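Local coordinates for protein peptide synthase (Silicibacter pomeroyi DSS-3, PDB 2QTP) that is of unknown function but adopts a variant of the Bacillus chorismate mutase fold and may take part in amino-acid metabolism, at residues V31-I36 with V152-A157; K82-G87 with I163-A168; H94-L99 with S120-G125. All coordinates share one frame; numbering follows the deposited sequence.

Overall arrangement
The three contacts are spread across one mixed sheet and one flanking layer on each of its faces. Contact 2 lies in the middle of the sheet, about 4 Å from the centre of the chain, and joins two adjacent strands. Contact 1, with its centre about 8 Å from that of contact 2, lays the 152-157 segment over strand 21-37; this strand pairs with strand 162-171, A32 N approaching V167 O at 2.9 Å as a probable hydrogen bond. Contact 3, centred about 6 Å from contact 2, packs helix 92-98 on strand 120-124, which is joined to strand 79-86 by a probable hydrogen bond, V86 N to K123 O, of 2.8 Å. Contacts 1 and 3 are about 14 Å apart between centres, yet I36 CD1 reaches I98 CD1 at 3.3 Å.

Contact 1: V31-I36 with V152-A157; sequences VAVAVI and VRLNDA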
ATOM      1  N   VAL A  31      -2.843  -6.828   2.768  1.00 61.44           N
ATOM      2  CA  VAL A  31      -2.159  -5.602   2.376  1.00 63.34           C
ATOM      3  C   VAL A  31      -0.699  -5.697   2.849  1.00 64.21           C
ATOM      4  O   VAL A  31      -0.437  -6.157   3.949  1.00 64.44           O
ATOM      5  CB  VAL A  31      -2.880  -4.294   2.897  1.00 63.75           C
ATOM      6  CG1 VAL A  31      -3.222  -4.358   4.325  1.00 65.76           C
ATOM      7  CG2 VAL A  31      -2.024  -3.033   2.613  1.00 62.36           C
ATOM      8  N   ALA A  32       0.234  -5.360   1.967  1.00 63.43           N
ATOM      9  CA  ALA A  32       1.668  -5.343   2.270  1.00 63.87           C
ATOM     10  C   ALA A  32       2.116  -3.869   2.193  1.00 63.88           C
ATOM     11  O   ALA A  32       1.741  -3.148   1.261  1.00 62.71           O
ATOM     12  CB  ALA A  32       2.467  -6.246   1.280  1.00 60.38           C
ATOM     13  N   VAL A  33       2.892  -3.447   3.190  1.00 62.54           N
ATOM     14  CA  VAL A  33       3.330  -2.067   3.365  1.00 63.35           C
ATOM     15  C   VAL A  33       4.859  -2.007   3.524  1.00 65.21           C
ATOM     16  O   VAL A  33       5.456  -2.865   4.209  1.00 63.67           O
ATOM     17  CB  VAL A  33       2.677  -1.448   4.639  1.00 65.91           C
ATOM     18  CG1 VAL A  33       3.121  -0.047   4.826  1.00 71.79           C
ATOM     19  CG2 VAL A  33       1.181  -1.519   4.522  1.00 66.31           C
ATOM     20  N   ALA A  34       5.482  -1.024   2.864  1.00 63.48           N
ATOM     21  CA  ALA A  34       6.937  -0.756   2.994  1.00 65.93           C
ATOM     22  C   ALA A  34       7.124   0.671   3.431  1.00 66.24           C
ATOM     23  O   ALA A  34       6.399   1.567   2.993  1.00 65.55           O
ATOM     24  CB  ALA A  34       7.698  -1.009   1.695  1.00 64.73           C
ATOM     25  N   VAL A  35       8.060   0.858   4.353  1.00 65.08           N
ATOM     26  CA  VAL A  35       8.465   2.178   4.813  1.00 66.54           C
ATOM     27  C   VAL A  35       9.850   2.439   4.242  1.00 65.18           C
ATOM     28  O   VAL A  35      10.800   1.717   4.533  1.00 64.71           O
ATOM     29  CB  VAL A  35       8.455   2.297   6.351  1.00 67.25           C
ATOM     30  CG1 VAL A  35       8.865   3.718   6.804  1.00 63.97           C
ATOM     31  CG2 VAL A  35       7.065   1.882   6.908  1.00 63.42           C
ATOM     32  N   ILE A  36       9.959   3.469   3.402  1.00 67.55           N
ATOM     33  CA  ILE A  36      11.238   3.809   2.795  1.00 67.49           C
ATOM     34  C   ILE A  36      11.620   5.246   3.077  1.00 66.51           C
ATOM     35  O   ILE A  36      10.773   6.046   3.376  1.00 63.73           O
ATOM     36  CB  ILE A  36      11.207   3.618   1.253  1.00 70.84           C
ATOM     37  CG1 ILE A  36      10.120   4.504   0.629  1.00 69.68           C
ATOM     38  CG2 ILE A  36      10.976   2.154   0.899  1.00 66.83           C
ATOM     39  CD1 ILE A  36      10.322   4.814  -0.827  1.00 68.53           C
ATOM     40  N   VAL A 152      -4.594   0.605   6.930  1.00 66.86           N
ATOM     41  CA  VAL A 152      -3.311   0.190   7.459  1.00 67.37           C
ATOM     42  C   VAL A 152      -2.700   1.329   8.243  1.00 68.01           C
ATOM     43  O   VAL A 152      -2.965   2.505   7.977  1.00 66.43           O
ATOM     44  CB  VAL A 152      -2.294  -0.243   6.343  1.00 73.69           C
ATOM     45  CG1 VAL A 152      -2.872  -1.305   5.472  1.00 78.68           C
ATOM     46  CG2 VAL A 152      -1.876   0.912   5.469  1.00 71.62           C
ATOM     47  N   ARG A 153      -1.915   0.972   9.254  1.00 68.16           N
ATOM     48  CA  ARG A 153      -1.088   1.949   9.946  1.00 65.70           C
ATOM     49  C   ARG A 153       0.105   1.296  10.545  1.00 66.32           C
ATOM     50  O   ARG A 153       0.117   0.105  10.707  1.00 70.24           O
ATOM     51  CB  ARG A 153      -1.843   2.744  10.988  1.00 64.64           C
ATOM     52  CG  ARG A 153      -2.307   2.007  12.164  1.00 69.00           C
ATOM     53  CD  ARG A 153      -2.485   3.008  13.340  1.00 72.85           C
ATOM     54  NE  ARG A 153      -2.002   2.295  14.474  1.00 77.33           N
ATOM     55  CZ  ARG A 153      -1.247   2.770  15.437  1.00 75.74           C
ATOM     56  NH1 ARG A 153      -0.881   4.034  15.529  1.00 76.41           N
ATOM     57  NH2 ARG A 153      -0.894   1.920  16.363  1.00 81.39           N
ATOM     58  N   LEU A 154       1.137   2.072  10.811  1.00 68.33           N
ATOM     59  CA  LEU A 154       2.284   1.593  11.570  1.00 68.80           C
ATOM     60  C   LEU A 154       2.547   2.691  12.606  1.00 68.96           C
ATOM     61  O   LEU A 154       2.588   3.887  12.243  1.00 67.81           O
ATOM     62  CB  LEU A 154       3.485   1.394  10.654  1.00 68.09           C
ATOM     63  CG  LEU A 154       3.429   0.225   9.678  1.00 69.69           C
ATOM     64  CD1 LEU A 154       4.592   0.327   8.657  1.00 65.93           C
ATOM     65  CD2 LEU A 154       3.435  -1.105  10.423  1.00 73.99           C
ATOM     66  N   ASN A 155       2.744   2.286  13.865  1.00 65.93           N
ATOM     67  CA  ASN A 155       2.900   3.211  14.969  1.00 67.61           C
ATOM     68  C   ASN A 155       4.006   4.232  14.741  1.00 67.32           C
ATOM     69  O   ASN A 155       3.888   5.369  15.173  1.00 65.09           O
ATOM     70  CB  ASN A 155       3.106   2.470  16.324  1.00 69.31           C
ATOM     71  CG  ASN A 155       4.513   1.883  16.470  1.00 77.60           C
ATOM     72  OD1 ASN A 155       4.965   1.103  15.619  1.00 81.44           O
ATOM     73  ND2 ASN A 155       5.231   2.292  17.531  1.00 72.08           N
ATOM     74  N   ASP A 156       5.049   3.859  14.005  1.00 67.08           N
ATOM     75  CA  ASP A 156       6.219   4.715  13.903  1.00 66.35           C
ATOM     76  C   ASP A 156       6.519   5.185  12.483  1.00 66.18           C
ATOM     77  O   ASP A 156       7.622   5.599  12.196  1.00 63.41           O
ATOM     78  CB  ASP A 156       7.411   3.936  14.450  1.00 67.41           C
ATOM     79  CG  ASP A 156       7.754   2.699  13.589  1.00 71.09           C
ATOM     80  OD1 ASP A 156       6.917   2.185  12.800  1.00 75.15           O
ATOM     81  OD2 ASP A 156       8.876   2.218  13.733  1.00 73.20           O
ATOM     82  N   ALA A 157       5.534   5.141  11.597  1.00 63.72           N
ATOM     83  CA  ALA A 157       5.785   5.464  10.229  1.00 62.01           C
ATOM     84  C   ALA A 157       4.540   6.087   9.624  1.00 62.95           C
ATOM     85  O   ALA A 157       3.425   5.857  10.118  1.00 64.29           O
ATOM     86  CB  ALA A 157       6.216   4.197   9.454  1.00 59.98           C
TER
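V31 turns CG1 into the cleft between its own N and carbonyl carbon (chi1 49°), and V152 sets its CG1 anti to the carbonyl carbon (chi1 -55°), which brings the two methyls together at 3.3 Å between V31 CG1 and V152 CG1. The other branch presses on the same atom, since V31 CG2 is 3.4 Å from V152 CG1. One V152 methyl is thus gripped by both branches of V31 in unusually tight packing. The second methyl of V152 serves the next valine: V152 CG2 passes V33 CG2 at 4.0 Å, the two side chains running past one another in opposite senses. L154 then extends down to the strand. Its CD1 meets V33 CG1 tip to tip at 4.1 Å, and the side chain passes V35 in the opposite direction, L154 CD1 lying 3.4 Å from V35 CG2. A type I turn from L154 to A157, closed by the bond from A157 N to L154 O, brings A157 CB to 3.5 Å from V35 CG2. The strand's alternation sorts the faces of the sheet in this variant of the Bacillus chorismate mutase fold: V31, V33 and V35 face the 152-157 segment, whereas A32 and A34 pack beneath helix 49-70. No hydrogen bond crosses the contact. Polar ties lead out of the 152-157 segment: D156 forms salt bridges with R6 and K7 of strand 5-15, and R153 NH1 bonds G128 O.

Contact 2: K82-G87 with I163-A168; sequences KSAMVG and IMVAVA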
ATOM      1  N   LYS A  82      -3.662   0.290  -4.366  1.00 60.41           N
ATOM      2  CA  LYS A  82      -2.392   0.752  -3.854  1.00 61.76           C
ATOM      3  C   LYS A  82      -2.525   2.190  -3.324  1.00 61.93           C
ATOM      4  O   LYS A  82      -3.392   2.918  -3.748  1.00 60.75           O
ATOM      5  CB  LYS A  82      -1.330   0.642  -4.947  1.00 62.03           C
ATOM      6  CG  LYS A  82      -1.562   1.498  -6.153  1.00 64.76           C
ATOM      7  CD  LYS A  82      -0.567   1.155  -7.255  1.00 71.12           C
ATOM      8  CE  LYS A  82      -0.645   2.149  -8.381  1.00 67.46           C
ATOM      9  NZ  LYS A  82       0.199   1.745  -9.553  1.00 69.03           N
ATOM     10  N   SER A  83      -1.698   2.558  -2.354  1.00 60.49           N
ATOM     11  CA  SER A  83      -1.728   3.885  -1.773  1.00 61.11           C
ATOM     12  C   SER A  83      -0.367   4.220  -1.293  1.00 59.56           C
ATOM     13  O   SER A  83       0.448   3.329  -1.084  1.00 61.00           O
ATOM     14  CB  SER A  83      -2.654   3.940  -0.523  1.00 59.52           C
ATOM     15  OG  SER A  83      -3.965   3.919  -0.931  1.00 74.87           O
ATOM     16  N   ALA A  84      -0.144   5.503  -1.022  1.00 60.82           N
ATOM     17  CA  ALA A  84       1.125   5.937  -0.434  1.00 62.91           C
ATOM     18  C   ALA A  84       0.845   7.146   0.478  1.00 61.57           C
ATOM     19  O   ALA A  84       0.003   7.988   0.200  1.00 62.96           O
ATOM     20  CB  ALA A  84       2.164   6.281  -1.509  1.00 59.99           C
HETATM   21  N   MSE A  85       1.540   7.181   1.596  1.00 63.70           N
HETATM   22  CA  MSE A  85       1.442   8.287   2.524  1.00 63.84           C
HETATM   23  C   MSE A  85       2.843   8.846   2.642  1.00 65.03           C
HETATM   24  O   MSE A  85       3.775   8.152   3.069  1.00 62.72           O
HETATM   25  CB  MSE A  85       0.948   7.845   3.898  1.00 62.51           C
HETATM   26  CG  MSE A  85       0.758   8.962   4.950  1.00 63.78           C
HETATM   27 SE   MSE A  85       0.241   8.275   6.699  0.75 61.49          SE
HETATM   28  CE  MSE A  85      -1.706   8.223   6.448  1.00 61.54           C
ATOM     29  N   VAL A  86       2.952  10.133   2.326  0.50 66.58           N
ATOM     30  CA  VAL A  86       4.214  10.858   2.391  0.50 66.80           C
ATOM     31  C   VAL A  86       4.375  11.460   3.784  0.50 66.36           C
ATOM     32  O   VAL A  86       3.420  11.985   4.375  0.50 65.43           O
ATOM     33  CB  VAL A  86       4.250  12.000   1.345  0.50 67.56           C
ATOM     34  CG1 VAL A  86       5.674  12.520   1.143  0.50 66.83           C
ATOM     35  CG2 VAL A  86       3.670  11.519   0.037  0.50 66.35           C
ATOM     36  N   GLY A  87       5.581  11.379   4.326  1.00 67.34           N
ATOM     37  CA  GLY A  87       5.850  12.080   5.584  1.00 65.41           C
ATOM     38  C   GLY A  87       5.891  13.589   5.392  1.00 64.14           C
ATOM     39  O   GLY A  87       6.005  14.118   4.260  1.00 60.52           O
ATOM     40  N   ILE A 163       8.368   7.676   3.185  1.00 65.20           N
ATOM     41  CA  ILE A 163       7.111   7.345   2.471  1.00 66.43           C
ATOM     42  C   ILE A 163       6.654   5.926   2.894  1.00 67.40           C
ATOM     43  O   ILE A 163       7.488   5.011   2.997  1.00 67.33           O
ATOM     44  CB  ILE A 163       7.231   7.396   0.930  1.00 65.41           C
ATOM     45  CG1 ILE A 163       7.802   8.724   0.461  1.00 73.69           C
ATOM     46  CG2 ILE A 163       5.870   7.219   0.231  1.00 64.12           C
ATOM     47  CD1 ILE A 163       7.913   8.844  -1.052  1.00 63.52           C
HETATM   48  N   MSE A 164       5.354   5.781   3.209  1.00 66.80           N
HETATM   49  CA  MSE A 164       4.745   4.495   3.544  1.00 64.78           C
HETATM   50  C   MSE A 164       3.897   4.116   2.321  1.00 65.41           C
HETATM   51  O   MSE A 164       2.970   4.827   1.945  1.00 64.28           O
HETATM   52  CB  MSE A 164       3.898   4.596   4.825  1.00 68.39           C
HETATM   53  CG  MSE A 164       3.430   3.296   5.349  1.00 65.84           C
HETATM   54 SE   MSE A 164       2.460   3.311   6.970  0.75 63.87          SE
HETATM   55  CE  MSE A 164       0.762   4.157   6.363  1.00 63.06           C
ATOM     56  N   VAL A 165       4.275   3.037   1.658  1.00 65.09           N
ATOM     57  CA  VAL A 165       3.618   2.596   0.425  1.00 65.77           C
ATOM     58  C   VAL A 165       2.898   1.261   0.700  1.00 64.27           C
ATOM     59  O   VAL A 165       3.460   0.409   1.325  1.00 63.83           O
ATOM     60  CB  VAL A 165       4.701   2.378  -0.659  1.00 67.23           C
ATOM     61  CG1 VAL A 165       4.055   2.040  -2.008  1.00 66.45           C
ATOM     62  CG2 VAL A 165       5.630   3.625  -0.727  1.00 63.23           C
ATOM     63  N   ALA A 166       1.688   1.089   0.188  1.00 64.32           N
ATOM     64  CA  ALA A 166       0.883  -0.093   0.392  1.00 63.35           C
ATOM     65  C   ALA A 166       0.277  -0.638  -0.905  1.00 62.86           C
ATOM     66  O   ALA A 166      -0.129   0.118  -1.795  1.00 63.21           O
ATOM     67  CB  ALA A 166      -0.262   0.210   1.414  1.00 61.59           C
ATOM     68  N   VAL A 167       0.234  -1.971  -0.997  1.00 64.06           N
ATOM     69  CA  VAL A 167      -0.486  -2.701  -2.049  1.00 59.95           C
ATOM     70  C   VAL A 167      -1.435  -3.698  -1.363  1.00 63.88           C
ATOM     71  O   VAL A 167      -1.039  -4.409  -0.420  1.00 60.92           O
ATOM     72  CB  VAL A 167       0.490  -3.437  -2.984  1.00 64.82           C
ATOM     73  CG1 VAL A 167      -0.257  -4.394  -3.909  1.00 58.31           C
ATOM     74  CG2 VAL A 167       1.391  -2.399  -3.773  1.00 56.06           C
ATOM     75  N   ALA A 168      -2.686  -3.745  -1.818  1.00 61.70           N
ATOM     76  CA  ALA A 168      -3.696  -4.635  -1.251  1.00 60.42           C
ATOM     77  C   ALA A 168      -4.298  -5.494  -2.357  1.00 62.88           C
ATOM     78  O   ALA A 168      -4.341  -5.073  -3.517  1.00 61.18           O
ATOM     79  CB  ALA A 168      -4.788  -3.824  -0.574  1.00 59.72           C
TER
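Four backbone hydrogen bonds join S83 to A166 and M85 to M164, two for each pair. The shortest runs from M85 N to M164 O at 2.8 Å. Between these pairs A84 faces V165 in a non-hydrogen-bonded position, where A84 CA comes within 3.2 Å of M164 O in a CA-H...O contact. On one face the selenomethionines M85 and M164 rise side by side, each CG anti to its backbone N, and M85 SE lies 4.2 Å from M164 CE. On the face of A84, its CB lies 4.2 Å from I163 CG2. Further out, S83 OG is held by S121 OG and by D132 O, while K82 runs extended beyond CG and its NZ hydrogen-bonds L99 O. M164 and A166 also rest on valines of strand 21-37, whereas A84 and V165 are covered by I98 of helix 92-98. This is a regular antiparallel strand pair, buried on both faces, inside a mixed sheet: strand 162-171 has strand 21-37 as its other, antiparallel neighbour, and strand 79-86 continues the sheet to the parallel strand 120-124.

Contact 3: H94-L99 with S120-G125; sequences HAAAIL and SSKKMG
K122 of strand 120-124 packs its stem against A95 and A96 of helix 92-98. Its CB sits 3.7 Å from A95 CB, and L99 CD1 comes to 4.2 Å from the same K122 CB. With CG lodged between the backbone N and the carbonyl carbon (chi1 50°), the chain then runs out fully extended past the helix. K122 CD draws up to A96 CB at 4.1 Å, and the terminal NZ keeps the same 4.1 Å from A96 CB, so the ammonium ends beside the methyl of the partly exposed A96, where K122 is open to solvent. L99, at the end of the helical segment, reaches down to the strand: its CD1 lies 3.4 Å from S121 O and 4.2 Å from S120 CB. A95 and L99 also touch strand 79-86, the parallel neighbour of strand 120-124, so the helix packs over both strands of a beta-alpha-beta crossover. A97 and I98 also touch L51 of helix 49-70, and I98 reaches the sheet at I163 and V165 as well. Across the contact itself there is no hydrogen bond or salt bridge; apart from L99 CD1 against the carbonyl of S121, methyl and methylene groups meet in van der Waals packing, with the exposed lysine's charge kept at its outer end.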
ATOM      1  N   HIS A  94       5.449  13.396  -4.518  1.00 63.95           N
ATOM      2  CA  HIS A  94       6.319  12.246  -4.253  1.00 64.31           C
ATOM      3  C   HIS A  94       5.516  10.928  -4.136  1.00 63.98           C
ATOM      4  O   HIS A  94       5.939   9.887  -4.624  1.00 60.64           O
ATOM      5  CB  HIS A  94       7.183  12.460  -3.006  1.00 62.98           C
ATOM      6  CG  HIS A  94       8.032  13.696  -3.061  1.00 64.39           C
ATOM      7  ND1 HIS A  94       8.588  14.268  -1.939  1.00 60.45           N
ATOM      8  CD2 HIS A  94       8.366  14.502  -4.099  1.00 62.93           C
ATOM      9  CE1 HIS A  94       9.264  15.347  -2.291  1.00 63.89           C
ATOM     10  NE2 HIS A  94       9.133  15.519  -3.593  1.00 60.16           N
ATOM     11  N   ALA A  95       4.348  11.007  -3.516  1.00 62.81           N
ATOM     12  CA  ALA A  95       3.420   9.869  -3.428  1.00 63.38           C
ATOM     13  C   ALA A  95       2.889   9.544  -4.819  1.00 63.31           C
ATOM     14  O   ALA A  95       2.805   8.379  -5.210  1.00 66.33           O
ATOM     15  CB  ALA A  95       2.253  10.174  -2.448  1.00 61.43           C
ATOM     16  N   ALA A  96       2.499  10.562  -5.573  1.00 63.44           N
ATOM     17  CA  ALA A  96       2.097  10.353  -6.969  1.00 62.23           C
ATOM     18  C   ALA A  96       3.151   9.581  -7.772  1.00 62.87           C
ATOM     19  O   ALA A  96       2.820   8.638  -8.497  1.00 62.19           O
ATOM     20  CB  ALA A  96       1.786  11.656  -7.627  1.00 61.09           C
ATOM     21  N   ALA A  97       4.414   9.988  -7.634  1.00 62.24           N
ATOM     22  CA  ALA A  97       5.514   9.410  -8.385  1.00 62.60           C
ATOM     23  C   ALA A  97       5.688   7.969  -8.001  1.00 63.90           C
ATOM     24  O   ALA A  97       5.804   7.091  -8.851  1.00 66.76           O
ATOM     25  CB  ALA A  97       6.823  10.200  -8.144  1.00 58.35           C
ATOM     26  N   ILE A  98       5.739   7.724  -6.698  1.00 66.99           N
ATOM     27  CA  ILE A  98       5.906   6.359  -6.212  1.00 66.00           C
ATOM     28  C   ILE A  98       4.763   5.429  -6.705  1.00 64.31           C
ATOM     29  O   ILE A  98       5.017   4.293  -7.042  1.00 66.30           O
ATOM     30  CB  ILE A  98       6.217   6.308  -4.649  1.00 67.73           C
ATOM     31  CG1 ILE A  98       7.454   5.430  -4.415  1.00 71.94           C
ATOM     32  CG2 ILE A  98       5.042   5.858  -3.888  1.00 68.48           C
ATOM     33  CD1 ILE A  98       7.877   5.259  -3.031  1.00 77.74           C
ATOM     34  N   LEU A  99       3.562   5.947  -6.903  1.00 62.71           N
ATOM     35  CA  LEU A  99       2.407   5.170  -7.375  1.00 61.33           C
ATOM     36  C   LEU A  99       2.191   5.150  -8.885  1.00 63.86           C
ATOM     37  O   LEU A  99       1.245   4.527  -9.377  1.00 59.52           O
ATOM     38  CB  LEU A  99       1.119   5.772  -6.752  1.00 62.71           C
ATOM     39  CG  LEU A  99       0.972   5.678  -5.216  1.00 64.91           C
ATOM     40  CD1 LEU A  99      -0.269   6.441  -4.736  1.00 58.60           C
ATOM     41  CD2 LEU A  99       0.991   4.217  -4.725  1.00 64.26           C
ATOM     42  N   SER A 120      -5.918   3.981  -6.752  1.00 71.12           N
ATOM     43  CA  SER A 120      -4.827   4.404  -5.876  1.00 72.22           C
ATOM     44  C   SER A 120      -5.222   5.654  -5.091  1.00 72.71           C
ATOM     45  O   SER A 120      -6.107   6.372  -5.511  1.00 74.20           O
ATOM     46  CB  SER A 120      -3.567   4.663  -6.694  1.00 71.87           C
ATOM     47  OG  SER A 120      -3.767   5.757  -7.542  1.00 73.34           O
ATOM     48  N   SER A 121      -4.616   5.894  -3.930  1.00 70.46           N
ATOM     49  CA  SER A 121      -4.848   7.150  -3.211  1.00 68.93           C
ATOM     50  C   SER A 121      -3.515   7.613  -2.668  1.00 68.49           C
ATOM     51  O   SER A 121      -2.639   6.815  -2.390  1.00 65.25           O
ATOM     52  CB  SER A 121      -5.879   7.002  -2.076  1.00 69.44           C
ATOM     53  OG  SER A 121      -5.336   6.294  -0.972  1.00 74.83           O
ATOM     54  N   LYS A 122      -3.359   8.916  -2.518  1.00 69.28           N
ATOM     55  CA  LYS A 122      -2.129   9.491  -1.992  1.00 69.30           C
ATOM     56  C   LYS A 122      -2.526  10.461  -0.894  1.00 67.51           C
ATOM     57  O   LYS A 122      -3.532  11.149  -1.015  1.00 67.53           O
ATOM     58  CB  LYS A 122      -1.341  10.208  -3.089  1.00 69.30           C
ATOM     59  CG  LYS A 122      -2.148  11.164  -3.886  1.00 72.26           C
ATOM     60  CD  LYS A 122      -1.410  11.683  -5.119  1.00 76.02           C
ATOM     61  CE  LYS A 122      -2.263  12.761  -5.764  1.00 69.69           C
ATOM     62  NZ  LYS A 122      -2.036  12.949  -7.204  1.00 86.43           N
ATOM     63  N   LYS A 123      -1.737  10.486   0.175  1.00 67.40           N
ATOM     64  CA  LYS A 123      -1.965  11.352   1.325  1.00 68.20           C
ATOM     65  C   LYS A 123      -0.634  11.836   1.917  1.00 66.59           C
ATOM     66  O   LYS A 123       0.390  11.208   1.739  1.00 65.52           O
ATOM     67  CB  LYS A 123      -2.684  10.539   2.427  1.00 70.32           C
ATOM     68  CG  LYS A 123      -4.103  10.038   2.081  1.00 79.83           C
ATOM     69  CD  LYS A 123      -5.156  11.149   1.931  1.00 84.67           C
ATOM     70  CE  LYS A 123      -6.539  10.615   1.431  1.00 78.36           C
HETATM   71  N   MSE A 124      -0.675  12.951   2.634  1.00 66.52           N
HETATM   72  CA  MSE A 124       0.414  13.386   3.502  1.00 67.05           C
HETATM   73  C   MSE A 124       0.020  12.922   4.926  1.00 63.70           C
HETATM   74  O   MSE A 124      -1.115  12.993   5.282  1.00 64.54           O
HETATM   75  CB  MSE A 124       0.519  14.899   3.468  1.00 66.31           C
HETATM   76  CG  MSE A 124       0.882  15.405   2.060  1.00 77.80           C
HETATM   77 SE   MSE A 124       2.731  15.817   2.016  0.75 92.73          SE
HETATM   78  CE  MSE A 124       2.572  16.947   3.671  1.00 58.34           C
ATOM     79  N   GLY A 125       0.954  12.450   5.727  1.00 63.61           N
ATOM     80  CA  GLY A 125       0.617  12.075   7.092  1.00 65.02           C
ATOM     81  C   GLY A 125       1.798  12.112   8.004  1.00 63.91           C
ATOM     82  O   GLY A 125       2.865  12.601   7.651  1.00 67.51           O
TER